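Local coordinates for ABC transporter, periplasmic substrate-binding protein (Thermotoga maritima, PDB 2HPG) that probably binds a solute in the periplasm and delivers it to a tripartite ATP-independent (TRAP) membrane transporter, at residues Met87-Phe92 against Leu305-Ala310; Ile93-Ala98 against Glu296-Ala301; Glu103-Leu108 against Ala256-Ser261; Lys109-Ser114 against Asn312-Glu317. All coordinates share one frame; numbering follows the deposited sequence. Where two conformers were deposited one is given.

Interaction 1 of 4, residues Met87-Phe92 against Leu305-Ala310; sequences MNLAYF and LGLENA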
loop_
_atom_site.group_PDB
_atom_site.type_symbol
_atom_site.label_atom_id
_atom_site.label_comp_id
_atom_site.label_asym_id
_atom_site.label_seq_id
_atom_site.Cartn_x
_atom_site.Cartn_y
_atom_site.Cartn_z
HETATM N N MSE A 87 -0.118 10.015 2.250
HETATM C CA MSE A 87 -0.505 9.093 1.172
HETATM C C MSE A 87 -1.084 7.741 1.646
HETATM O O MSE A 87 -1.452 6.911 0.809
HETATM C CB MSE A 87 0.662 8.874 0.220
HETATM C CG MSE A 87 1.266 10.188 -0.262
HETATM SE SE MSE A 87 2.481 10.051 -1.731
HETATM C CE MSE A 87 1.677 8.587 -2.723
ATOM N N ASN A 88 -1.183 7.538 2.956
ATOM C CA ASN A 88 -1.821 6.331 3.530
ATOM C C ASN A 88 -3.112 6.668 4.275
ATOM O O ASN A 88 -3.705 5.814 4.959
ATOM C CB ASN A 88 -0.851 5.589 4.470
ATOM C CG ASN A 88 -0.877 4.070 4.268
ATOM O OD1 ASN A 88 -1.908 3.430 4.443
ATOM N ND2 ASN A 88 0.236 3.513 3.854
ATOM N N LEU A 89 -3.557 7.910 4.139
ATOM C CA LEU A 89 -4.764 8.339 4.804
ATOM C C LEU A 89 -6.010 8.077 3.943
ATOM O O LEU A 89 -5.943 8.000 2.699
ATOM C CB LEU A 89 -4.646 9.816 5.238
ATOM C CG LEU A 89 -3.821 10.044 6.502
ATOM C CD1 LEU A 89 -3.820 11.516 6.850
ATOM C CD2 LEU A 89 -4.362 9.259 7.663
ATOM N N ALA A 90 -7.136 7.900 4.631
ATOM C CA ALA A 90 -8.406 7.568 3.986
ATOM C C ALA A 90 -8.719 8.557 2.889
ATOM O O ALA A 90 -8.566 9.748 3.078
ATOM C CB ALA A 90 -9.548 7.527 5.010
ATOM N N TYR A 91 -9.125 8.033 1.735
ATOM C CA TYR A 91 -9.539 8.814 0.547
ATOM C C TYR A 91 -8.500 9.715 -0.100
ATOM O O TYR A 91 -8.854 10.443 -1.018
ATOM C CB TYR A 91 -10.845 9.601 0.797
ATOM C CG TYR A 91 -11.993 8.672 1.037
ATOM C CD1 TYR A 91 -12.465 8.445 2.315
ATOM C CD2 TYR A 91 -12.563 7.958 -0.014
ATOM C CE1 TYR A 91 -13.491 7.547 2.540
ATOM C CE2 TYR A 91 -13.609 7.064 0.212
ATOM C CZ TYR A 91 -14.067 6.877 1.480
ATOM O OH TYR A 91 -15.089 5.969 1.712
ATOM N N PHE A 92 -7.232 9.633 0.318
ATOM C CA PHE A 92 -6.159 10.405 -0.321
ATOM C C PHE A 92 -6.247 10.439 -1.857
ATOM O O PHE A 92 -6.212 11.514 -2.462
ATOM C CB PHE A 92 -4.747 9.923 0.125
ATOM C CG PHE A 92 -3.622 10.555 -0.673
ATOM C CD1 PHE A 92 -3.160 11.828 -0.349
ATOM C CD2 PHE A 92 -3.080 9.907 -1.770
ATOM C CE1 PHE A 92 -2.156 12.439 -1.108
ATOM C CE2 PHE A 92 -2.097 10.506 -2.549
ATOM C CZ PHE A 92 -1.614 11.774 -2.204
ATOM N N LEU A 305 -3.590 14.089 12.781
ATOM C CA LEU A 305 -2.207 13.709 12.559
ATOM C C LEU A 305 -1.338 14.863 12.090
ATOM O O LEU A 305 -0.133 14.729 12.099
ATOM C CB LEU A 305 -2.110 12.541 11.559
ATOM C CG LEU A 305 -2.599 11.190 12.094
ATOM C CD1 LEU A 305 -2.532 10.106 11.027
ATOM C CD2 LEU A 305 -1.795 10.777 13.321
ATOM N N GLY A 306 -1.939 15.971 11.669
ATOM C CA GLY A 306 -1.193 17.132 11.191
ATOM C C GLY A 306 -0.741 17.033 9.749
ATOM O O GLY A 306 0.357 17.499 9.408
ATOM N N LEU A 307 -1.590 16.460 8.895
ATOM C CA LEU A 307 -1.247 16.178 7.495
ATOM C C LEU A 307 -2.130 16.877 6.467
ATOM O O LEU A 307 -1.991 16.641 5.267
ATOM C CB LEU A 307 -1.278 14.663 7.245
ATOM C CG LEU A 307 -0.320 13.866 8.131
ATOM C CD1 LEU A 307 -0.560 12.369 8.025
ATOM C CD2 LEU A 307 1.112 14.224 7.776
ATOM N N GLU A 308 -3.015 17.759 6.916
ATOM C CA GLU A 308 -3.902 18.482 5.990
ATOM C C GLU A 308 -3.107 19.468 5.111
ATOM O O GLU A 308 -3.318 19.544 3.896
ATOM C CB GLU A 308 -5.031 19.164 6.779
ATOM C CG GLU A 308 -6.161 19.778 5.930
ATOM C CD GLU A 308 -6.938 18.782 5.047
ATOM O OE1 GLU A 308 -7.141 17.604 5.439
ATOM O OE2 GLU A 308 -7.377 19.210 3.952
ATOM N N ASN A 309 -2.154 20.180 5.709
ATOM C CA ASN A 309 -1.250 21.030 4.916
ATOM C C ASN A 309 -0.528 20.226 3.853
ATOM O O ASN A 309 -0.417 20.666 2.695
ATOM C CB ASN A 309 -0.231 21.765 5.810
ATOM C CG ASN A 309 -0.761 23.096 6.339
ATOM O OD1 ASN A 309 -1.596 23.742 5.701
ATOM N ND2 ASN A 309 -0.264 23.515 7.503
ATOM N N ALA A 310 -0.062 19.033 4.232
ATOM C CA ALA A 310 0.616 18.130 3.291
ATOM C C ALA A 310 -0.245 17.796 2.088
ATOM O O ALA A 310 0.233 17.810 0.967
ATOM C CB ALA A 310 1.052 16.836 4.006
#

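Interaction 2 of 4, residues Ile93-Ala98 against Glu296-Ala301; sequences IDFMGA and EKAKQA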
loop_
_atom_site.group_PDB
_atom_site.type_symbol
_atom_site.label_atom_id
_atom_site.label_comp_id
_atom_site.label_asym_id
_atom_site.label_seq_id
_atom_site.Cartn_x
_atom_site.Cartn_y
_atom_site.Cartn_z
ATOM N N ILE A 93 -6.322 9.292 -2.524
ATOM C CA ILE A 93 -6.267 9.321 -3.995
ATOM C C ILE A 93 -7.527 10.010 -4.556
ATOM O O ILE A 93 -7.500 10.572 -5.662
ATOM C CB ILE A 93 -6.048 7.916 -4.640
ATOM C CG1 ILE A 93 -5.276 8.040 -5.954
ATOM C CG2 ILE A 93 -7.359 7.211 -4.895
ATOM C CD1 ILE A 93 -3.776 8.288 -5.768
ATOM N N ASP A 94 -8.616 9.986 -3.789
ATOM C CA ASP A 94 -9.864 10.637 -4.230
ATOM C C ASP A 94 -9.782 12.141 -4.072
ATOM O O ASP A 94 -10.208 12.879 -4.947
ATOM C CB ASP A 94 -11.082 10.106 -3.481
ATOM C CG ASP A 94 -11.592 8.811 -4.061
ATOM O OD1 ASP A 94 -12.555 8.853 -4.853
ATOM O OD2 ASP A 94 -11.004 7.759 -3.760
ATOM N N PHE A 95 -9.241 12.587 -2.950
ATOM C CA PHE A 95 -8.926 13.997 -2.752
ATOM C C PHE A 95 -7.946 14.517 -3.793
ATOM O O PHE A 95 -7.989 15.694 -4.132
ATOM C CB PHE A 95 -8.378 14.241 -1.355
ATOM C CG PHE A 95 -9.352 13.927 -0.250
ATOM C CD1 PHE A 95 -10.685 14.271 -0.352
ATOM C CD2 PHE A 95 -8.910 13.365 0.933
ATOM C CE1 PHE A 95 -11.568 14.012 0.689
ATOM C CE2 PHE A 95 -9.777 13.092 1.962
ATOM C CZ PHE A 95 -11.109 13.415 1.842
HETATM N N MSE A 96 -7.071 13.658 -4.311
HETATM C CA MSE A 96 -6.159 14.101 -5.372
HETATM C C MSE A 96 -6.839 14.101 -6.747
HETATM O O MSE A 96 -6.232 14.529 -7.740
HETATM C CB MSE A 96 -4.886 13.248 -5.393
HETATM C CG MSE A 96 -4.091 13.260 -4.087
HETATM SE SE MSE A 96 -3.479 15.039 -3.513
HETATM C CE MSE A 96 -2.490 15.550 -5.133
ATOM N N GLY A 97 -8.084 13.624 -6.803
ATOM C CA GLY A 97 -8.909 13.691 -8.013
ATOM C C GLY A 97 -8.982 12.436 -8.866
ATOM O O GLY A 97 -9.585 12.452 -9.943
ATOM N N ALA A 98 -8.353 11.357 -8.412
ATOM C CA ALA A 98 -8.338 10.109 -9.172
ATOM C C ALA A 98 -9.647 9.388 -8.931
ATOM O O ALA A 98 -10.076 9.231 -7.785
ATOM C CB ALA A 98 -7.185 9.239 -8.751
ATOM N N GLU A 296 -16.013 13.254 4.141
ATOM C CA GLU A 296 -16.109 14.366 5.084
ATOM C C GLU A 296 -15.614 13.947 6.480
ATOM O O GLU A 296 -14.904 14.694 7.135
ATOM C CB GLU A 296 -17.547 14.943 5.099
ATOM C CG GLU A 296 -17.904 15.683 3.787
ATOM C CD GLU A 296 -19.384 16.097 3.661
ATOM O OE1 GLU A 296 -20.162 15.880 4.620
ATOM O OE2 GLU A 296 -19.781 16.640 2.588
ATOM N N LYS A 297 -15.965 12.745 6.922
ATOM C CA LYS A 297 -15.439 12.215 8.174
ATOM C C LYS A 297 -13.920 12.010 8.111
ATOM O O LYS A 297 -13.237 12.248 9.091
ATOM C CB LYS A 297 -16.103 10.885 8.534
ATOM C CG LYS A 297 -17.533 10.982 8.969
ATOM C CD LYS A 297 -17.657 11.560 10.354
ATOM C CE LYS A 297 -19.095 11.491 10.832
ATOM N NZ LYS A 297 -19.415 12.553 11.839
ATOM N N ALA A 298 -13.406 11.581 6.960
ATOM C CA ALA A 298 -11.975 11.304 6.795
ATOM C C ALA A 298 -11.068 12.510 7.094
ATOM O O ALA A 298 -9.970 12.340 7.632
ATOM C CB ALA A 298 -11.689 10.767 5.387
ATOM N N LYS A 299 -11.530 13.714 6.755
ATOM C CA LYS A 299 -10.764 14.955 6.975
ATOM C C LYS A 299 -10.248 15.095 8.403
ATOM O O LYS A 299 -9.168 15.625 8.620
ATOM C CB LYS A 299 -11.589 16.198 6.591
ATOM C CG LYS A 299 -11.941 16.297 5.088
ATOM C CD LYS A 299 -10.704 16.585 4.199
ATOM C CE LYS A 299 -11.095 17.123 2.803
ATOM N NZ LYS A 299 -10.041 18.011 2.192
ATOM N N GLN A 300 -10.996 14.603 9.381
ATOM C CA GLN A 300 -10.569 14.687 10.780
ATOM C C GLN A 300 -9.304 13.853 11.110
ATOM O O GLN A 300 -8.588 14.155 12.065
ATOM C CB GLN A 300 -11.721 14.282 11.706
ATOM C CG GLN A 300 -11.509 14.618 13.197
ATOM C CD GLN A 300 -11.262 16.109 13.447
ATOM O OE1 GLN A 300 -11.954 16.969 12.898
ATOM N NE2 GLN A 300 -10.265 16.413 14.270
ATOM N N ALA A 301 -9.043 12.793 10.349
ATOM C CA ALA A 301 -7.796 12.046 10.498
ATOM C C ALA A 301 -6.614 12.892 10.017
ATOM O O ALA A 301 -5.556 12.896 10.633
ATOM C CB ALA A 301 -7.865 10.725 9.729
#

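Interaction 3 of 4, residues Glu103-Leu108 against Ala256-Ser261; sequences EAIEVL and AGIEVS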
loop_
_atom_site.group_PDB
_atom_site.type_symbol
_atom_site.label_atom_id
_atom_site.label_comp_id
_atom_site.label_asym_id
_atom_site.label_seq_id
_atom_site.Cartn_x
_atom_site.Cartn_y
_atom_site.Cartn_z
ATOM N N GLU A 103 -6.384 6.922 -13.975
ATOM C CA GLU A 103 -6.261 8.226 -13.314
ATOM C C GLU A 103 -5.422 8.178 -12.040
ATOM O O GLU A 103 -4.717 9.136 -11.711
ATOM C CB GLU A 103 -7.649 8.794 -12.977
ATOM C CG GLU A 103 -8.430 9.278 -14.189
ATOM C CD GLU A 103 -9.785 9.877 -13.844
ATOM O OE1 GLU A 103 -10.138 10.017 -12.657
ATOM O OE2 GLU A 103 -10.512 10.229 -14.785
ATOM N N ALA A 104 -5.527 7.075 -11.302
ATOM C CA ALA A 104 -4.761 6.897 -10.062
ATOM C C ALA A 104 -3.246 6.882 -10.342
ATOM O O ALA A 104 -2.491 7.568 -9.659
ATOM C CB ALA A 104 -5.202 5.601 -9.343
ATOM N N ILE A 105 -2.840 6.125 -11.364
ATOM C CA ILE A 105 -1.452 6.048 -11.833
ATOM C C ILE A 105 -0.942 7.384 -12.340
ATOM O O ILE A 105 0.210 7.748 -12.091
ATOM C CB ILE A 105 -1.302 5.020 -13.001
ATOM C CG1 ILE A 105 -1.494 3.576 -12.510
ATOM C CG2 ILE A 105 0.051 5.166 -13.719
ATOM C CD1 ILE A 105 -0.745 3.218 -11.222
ATOM N N GLU A 106 -1.791 8.114 -13.064
ATOM C CA GLU A 106 -1.399 9.433 -13.569
ATOM C C GLU A 106 -1.189 10.430 -12.437
ATOM O O GLU A 106 -0.241 11.201 -12.475
ATOM C CB GLU A 106 -2.404 9.972 -14.606
ATOM C CG GLU A 106 -1.982 11.327 -15.228
ATOM C CD GLU A 106 -0.489 11.372 -15.651
ATOM O OE1 GLU A 106 -0.038 10.494 -16.433
ATOM O OE2 GLU A 106 0.233 12.290 -15.193
ATOM N N VAL A 107 -2.052 10.418 -11.430
ATOM C CA VAL A 107 -1.856 11.233 -10.229
ATOM C C VAL A 107 -0.535 10.915 -9.505
ATOM O O VAL A 107 0.147 11.822 -9.028
ATOM C CB VAL A 107 -3.049 11.086 -9.233
ATOM C CG1 VAL A 107 -2.621 11.283 -7.791
ATOM C CG2 VAL A 107 -4.124 12.087 -9.577
ATOM N N LEU A 108 -0.204 9.629 -9.407
ATOM C CA LEU A 108 1.054 9.191 -8.779
ATOM C C LEU A 108 2.252 9.762 -9.548
ATOM O O LEU A 108 3.176 10.288 -8.948
ATOM C CB LEU A 108 1.130 7.654 -8.703
ATOM C CG LEU A 108 0.140 6.948 -7.772
ATOM C CD1 LEU A 108 0.404 5.443 -7.696
ATOM C CD2 LEU A 108 0.147 7.552 -6.378
ATOM N N ALA A 256 7.410 -2.208 -13.921
ATOM C CA ALA A 256 6.781 -3.409 -13.375
ATOM C C ALA A 256 5.634 -3.051 -12.442
ATOM O O ALA A 256 4.633 -3.777 -12.363
ATOM C CB ALA A 256 7.814 -4.252 -12.617
ATOM N N GLY A 257 5.794 -1.945 -11.723
ATOM C CA GLY A 257 4.803 -1.484 -10.771
ATOM C C GLY A 257 3.530 -0.992 -11.425
ATOM O O GLY A 257 2.439 -1.374 -11.019
ATOM N N ILE A 258 3.656 -0.103 -12.415
ATOM C CA ILE A 258 2.522 0.351 -13.225
ATOM C C ILE A 258 1.760 -0.873 -13.763
ATOM O O ILE A 258 0.538 -0.950 -13.745
ATOM C CB ILE A 258 2.992 1.174 -14.467
ATOM C CG1 ILE A 258 3.612 2.536 -14.078
ATOM C CG2 ILE A 258 1.810 1.380 -15.427
ATOM C CD1 ILE A 258 4.564 3.168 -15.170
ATOM N N GLU A 259 2.512 -1.811 -14.307
ATOM C CA GLU A 259 1.902 -2.993 -14.934
ATOM C C GLU A 259 1.051 -3.819 -13.960
ATOM O O GLU A 259 -0.097 -4.166 -14.274
ATOM C CB GLU A 259 2.994 -3.869 -15.543
ATOM C CG GLU A 259 2.513 -5.082 -16.304
ATOM C CD GLU A 259 3.656 -6.014 -16.730
ATOM O OE1 GLU A 259 4.836 -5.720 -16.427
ATOM O OE2 GLU A 259 3.373 -7.055 -17.372
ATOM N N VAL A 260 1.602 -4.171 -12.802
ATOM C CA VAL A 260 0.825 -4.996 -11.861
ATOM C C VAL A 260 -0.301 -4.187 -11.196
ATOM O O VAL A 260 -1.365 -4.711 -10.940
ATOM C CB VAL A 260 1.722 -5.721 -10.829
ATOM C CG1 VAL A 260 2.344 -4.746 -9.827
ATOM C CG2 VAL A 260 0.921 -6.855 -10.136
ATOM N N SER A 261 -0.093 -2.900 -10.956
ATOM C CA SER A 261 -1.138 -2.040 -10.394
ATOM C C SER A 261 -2.413 -2.010 -11.228
ATOM O O SER A 261 -3.525 -2.086 -10.701
ATOM C CB SER A 261 -0.612 -0.619 -10.261
ATOM O OG SER A 261 0.497 -0.570 -9.398
#

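Interaction 4 of 4, residues Lys109-Ser114 against Asn312-Glu317; sequences KKIKQS and NQLIKE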
loop_
_atom_site.group_PDB
_atom_site.type_symbol
_atom_site.label_atom_id
_atom_site.label_comp_id
_atom_site.label_asym_id
_atom_site.label_seq_id
_atom_site.Cartn_x
_atom_site.Cartn_y
_atom_site.Cartn_z
ATOM N N LYS A 109 2.216 9.691 -10.871
ATOM C CA LYS A 109 3.272 10.322 -11.694
ATOM C C LYS A 109 3.395 11.820 -11.438
ATOM O O LYS A 109 4.498 12.340 -11.332
ATOM C CB LYS A 109 3.044 10.072 -13.174
ATOM C CG LYS A 109 3.083 8.615 -13.521
ATOM C CD LYS A 109 2.844 8.368 -14.984
ATOM C CE LYS A 109 2.913 6.892 -15.276
ATOM N NZ LYS A 109 2.409 6.574 -16.628
ATOM N N LYS A 110 2.267 12.511 -11.321
ATOM C CA LYS A 110 2.277 13.934 -11.015
ATOM C C LYS A 110 2.806 14.182 -9.620
ATOM O O LYS A 110 3.472 15.185 -9.380
ATOM C CB LYS A 110 0.875 14.548 -11.173
ATOM C CG LYS A 110 0.446 14.707 -12.622
ATOM C CD LYS A 110 1.130 15.927 -13.290
ATOM C CE LYS A 110 0.704 16.121 -14.763
ATOM N NZ LYS A 110 0.719 14.808 -15.515
ATOM N N ILE A 111 2.500 13.298 -8.672
ATOM C CA ILE A 111 3.044 13.480 -7.326
ATOM C C ILE A 111 4.574 13.322 -7.384
ATOM O O ILE A 111 5.294 14.076 -6.738
ATOM C CB ILE A 111 2.402 12.521 -6.260
ATOM C CG1 ILE A 111 0.959 12.948 -5.963
ATOM C CG2 ILE A 111 3.209 12.534 -4.968
ATOM C CD1 ILE A 111 0.214 12.019 -5.033
ATOM N N LYS A 112 5.058 12.383 -8.190
ATOM C CA LYS A 112 6.486 12.095 -8.219
ATOM C C LYS A 112 7.288 13.291 -8.716
ATOM O O LYS A 112 8.293 13.648 -8.126
ATOM C CB LYS A 112 6.793 10.894 -9.094
ATOM C CG LYS A 112 8.257 10.476 -9.030
ATOM C CD LYS A 112 8.500 9.282 -9.919
ATOM C CE LYS A 112 9.921 9.228 -10.499
ATOM N NZ LYS A 112 9.906 8.372 -11.722
ATOM N N GLN A 113 6.832 13.913 -9.795
ATOM C CA GLN A 113 7.528 15.078 -10.326
ATOM C C GLN A 113 7.233 16.379 -9.568
ATOM O O GLN A 113 7.799 17.415 -9.892
ATOM C CB GLN A 113 7.294 15.208 -11.833
ATOM C CG GLN A 113 5.875 15.423 -12.254
ATOM C CD GLN A 113 5.638 15.057 -13.707
ATOM O OE1 GLN A 113 5.905 13.924 -14.136
ATOM N NE2 GLN A 113 5.129 16.016 -14.477
ATOM N N SER A 114 6.399 16.333 -8.532
ATOM C CA SER A 114 6.095 17.496 -7.691
ATOM C C SER A 114 7.326 17.925 -6.905
ATOM O O SER A 114 7.979 17.071 -6.299
ATOM C CB SER A 114 4.958 17.169 -6.693
ATOM O OG SER A 114 5.376 16.360 -5.581
ATOM N N ASN A 312 -2.970 19.487 0.913
ATOM C CA ASN A 312 -3.188 20.745 0.181
ATOM C C ASN A 312 -1.986 21.130 -0.667
ATOM O O ASN A 312 -2.122 21.521 -1.849
ATOM C CB ASN A 312 -3.527 21.851 1.179
ATOM C CG ASN A 312 -4.920 21.696 1.757
ATOM O OD1 ASN A 312 -5.860 21.374 1.027
ATOM N ND2 ASN A 312 -5.062 21.907 3.062
ATOM N N GLN A 313 -0.804 20.974 -0.076
ATOM C CA GLN A 313 0.423 21.234 -0.798
ATOM C C GLN A 313 0.538 20.347 -2.018
ATOM O O GLN A 313 0.904 20.818 -3.080
ATOM C CB GLN A 313 1.645 21.069 0.103
ATOM C CG GLN A 313 2.915 21.626 -0.535
ATOM C CD GLN A 313 2.813 23.125 -0.885
ATOM O OE1 GLN A 313 2.479 23.952 -0.031
ATOM N NE2 GLN A 313 3.113 23.467 -2.140
ATOM N N LEU A 314 0.201 19.068 -1.886
ATOM C CA LEU A 314 0.207 18.164 -3.047
ATOM C C LEU A 314 -0.878 18.512 -4.086
ATOM O O LEU A 314 -0.642 18.410 -5.305
ATOM C CB LEU A 314 0.079 16.693 -2.603
ATOM C CG LEU A 314 1.348 16.006 -2.070
ATOM C CD1 LEU A 314 1.050 14.579 -1.570
ATOM C CD2 LEU A 314 2.455 15.986 -3.141
ATOM N N ILE A 315 -2.056 18.911 -3.605
ATOM C CA ILE A 315 -3.181 19.292 -4.492
ATOM C C ILE A 315 -2.773 20.447 -5.434
ATOM O O ILE A 315 -2.948 20.369 -6.667
ATOM C CB ILE A 315 -4.444 19.679 -3.670
ATOM C CG1 ILE A 315 -5.104 18.430 -3.066
ATOM C CG2 ILE A 315 -5.453 20.397 -4.548
ATOM C CD1 ILE A 315 -6.014 18.701 -1.875
ATOM N N LYS A 316 -2.202 21.488 -4.836
ATOM C CA LYS A 316 -1.649 22.646 -5.565
ATOM C C LYS A 316 -0.742 22.313 -6.754
ATOM O O LYS A 316 -0.964 22.796 -7.872
ATOM C CB LYS A 316 -0.863 23.512 -4.591
ATOM C CG LYS A 316 -0.148 24.703 -5.222
ATOM C CD LYS A 316 0.498 25.562 -4.144
ATOM C CE LYS A 316 1.331 26.671 -4.762
ATOM N NZ LYS A 316 1.902 27.542 -3.698
ATOM N N GLU A 317 0.287 21.506 -6.514
ATOM C CA GLU A 317 1.311 21.252 -7.528
ATOM C C GLU A 317 0.839 20.283 -8.616
ATOM O O GLU A 317 1.309 20.327 -9.772
ATOM C CB GLU A 317 2.599 20.764 -6.842
ATOM C CG GLU A 317 3.194 21.828 -5.914
ATOM C CD GLU A 317 4.225 21.303 -4.939
ATOM O OE1 GLU A 317 4.990 20.388 -5.302
ATOM O OE2 GLU A 317 4.272 21.822 -3.803
#

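Interaction 1 of 4, residues Met87-Phe92 against Leu305-Ala310
Leu89 meets Leu305 and Leu307 with the two methyls of its forked end. The contact between the segments is wholly apolar, and no hydrogen bond crosses it. Leu89 CD1 lies 3.6 Å from Leu307 CD1, and here the two side chains meet at about a right angle. The other branch, Leu89 CD2, comes to 3.9 Å from Leu305 CD1. Leu89 CG stands beside its backbone N (chi1 -78°) and leans toward the second segment; chi2 of -178° then spreads the methyls, one to each leucine. Leu307 also offers its CB, 4.1 Å from Leu89 CD1. Ser172 and Tyr302 touch Leu89 as well, and Leu307 packs on Lys82 and Asp83.

Hydrogen bonds hold each side in its own shape. Phe92 N donates to Leu89 O at 3.2 Å and closes a type II beta turn. This turn leads into helix 92-95, with Tyr91 at the N-cap. Between its ends, Ala90 is fixed by two polar partners. Its N bonds to Ser172 OG and its O to Tyr302 OH. The ring of Phe92 folds back over its own segment. The CA of Met87, a selenomethionine, sits 3.9 Å above the plane of the Phe92 ring, over its centre.

On the other side, the chain turns sharply between two helices. Gly306, at phi 82°, is the C-prime residue of a Schellman motif, with Gly306 N bonded to Lys303 O and Leu307 N to Tyr302 O. Leu307 is the N-cap of helix 308-318. Leu89 packs against the tight turn between helix 291-305 and helix 308-318, where a Schellman glycine ends the first.

Interaction 2 of 4, residues Ile93-Ala98 against Glu296-Ala301
Phe95 and Lys299 mark the nearest backbone approach, with Phe95 CA 9.9 Å from Lys299 CA. The gap between the segments is therefore bridged by side chains alone. Segment 93-98 holds the end of the short helix 92-95. Segment 296-301 belongs to helix 291-305, which bends at Gln300 and Ala301: their N atoms miss the usual helical bond and go to Lys297 O and Ala298 O instead.

Phe95 points its ring at the second helix. Lys299 bends at chi2 (-69°), which lays the end of its chain over one ring face, the two side chains running past each other in opposite directions. Lys299 CE stands 3.7 Å above the ring plane, shifted toward the rim, and makes a CH-pi contact. Lys299 NZ lies 4.5 Å from the centroid of the Phe95 ring and only 10° off its normal. This is a cation-pi interaction.

Helix 92-95 finishes in a Schellman motif. Ala98 N bonds to Ile93 O at 3.0 Å and Gly97 N to Asp94 O at 2.9 Å. Gly97 takes a positive phi of 99°, at which any side chain would strike Met96 O.

Ala298 approaches the same ring from its edge. Its CB lies near the ring plane, 4.5 Å from Phe95 CZ, and also packs on Ala90 and Tyr91. The ammonium group of Lys299 has a second, weak partner in Glu308, a long ion pair to OE2.

Interaction 3 of 4, residues Glu103-Leu108 against Ala256-Ser261
Ile105 puts its side chain against Ser261 and Ile258, and it has the most surface buried of the three. Ile105 CA and Ile258 CA are 7.1 Å apart, the closest backbone approach of the two helical segments. The two branches of Ile105 divide the work. CG1 stands beside the backbone N (chi1 -69°), and chi2 of -46° then turns the terminal methyl so that Ile105 CD1 reaches 4.0 Å from Ser261 CB. CG2 takes the other partner.

Ile258 meets that branch. Its CG1 lies 4.4 Å from Ile105 CG2, a loose apolar touch. Ile258 was modelled in two conformers, so this detail is less certain. The residue is partly exposed and also packs on Tyr136.

Ser261 is buried and touches Ile105 with CB. Its OG sits beside the backbone N (chi1 -61°) and is 2.7 Å from Gly257 O, one turn earlier. The hydroxyl is also held by strand 130-146, where it bonds to Val138 N and lies in hydrogen-bonding contact with Tyr136 O. The polar end is thus satisfied by backbone atoms, and CB makes the nearest touch to the isoleucine.

Nearby charges keep to the outside. Glu106 pairs with Lys110, and Glu259 forms a salt bridge with Lys29. Leu108 extends the apolar layer by packing on Val138 and Met87. The contact joins helix 101-112 to helix 243-278, whose 36 residues make it the longest in the chain. Such a long helix running across both domains is a hallmark of the TRAP periplasmic binding protein fold.

Interaction 4 of 4, residues Lys109-Ser114 against Asn312-Glu317
Ile111 CA and Leu314 CA lie 6.9 Å apart, and Ser114 CA comes to 6.1 Å from Glu317 CA. Segment 109-114 ends helix 101-112, and Ser114 is the N-cap of helix 115-128. Segment 312-317 lies on helix 308-318, which packs against this helix junction.

Leu314 has the most surface buried by the contact. Leu314 CD2 touches Ile111 CG2 at 4.0 Å, the side chains crossing at about a right angle. The same methyl lies 3.8 Å from Ser114 OG. Phe92 and Met96 enlarge this buried patch.

Ser114 was modelled in two conformers. In one of them OG gives its proton to Ile111 O at 2.6 Å, in the carbonyl plane on a lone pair, with Ser114 N as a second donor to that oxygen. OG also accepts from Met117 N and so caps the next helix.

Glu317 stretches its chain beyond CG alongside the serine, putting OE1 3.5 Å from Ser114 CB. Its OE2 bonds to Thr116 OG1, so the carboxylate sits by the first turn of helix 115-128, whose dipole would probably favour its negative charge. With an alanine at this position, Thr116 and Gln313 would probably each lose a partner, and the side of Ser114 would lose its cover. Gln313 NE2 donates to the anti lone pair of Glu317 OE2 at 2.6 Å, with an N-H...O angle of 162°.

The first segments follow one another along residues 87-114, through helices 92-95 and 101-112. Their partners lie far down the chain, in the order interaction 3, 2, 1, 4. Interaction 3 is enclosed by interaction 2 and that by interaction 1, while interaction 4 crosses all three. The centres of interactions 1 and 2 are about 8 Å apart, and those of 1 and 4 about 13 Å. Interactions 1 and 4 share helix 308-318, and Phe92 of the first packs on Ile111 and Leu314 of the last. Interaction 3, its centre about 20 Å from that of interaction 1, shares helix 101-112 with interaction 4. Residues 87-114 thus tie the C-terminal helices to the long helix 243-278.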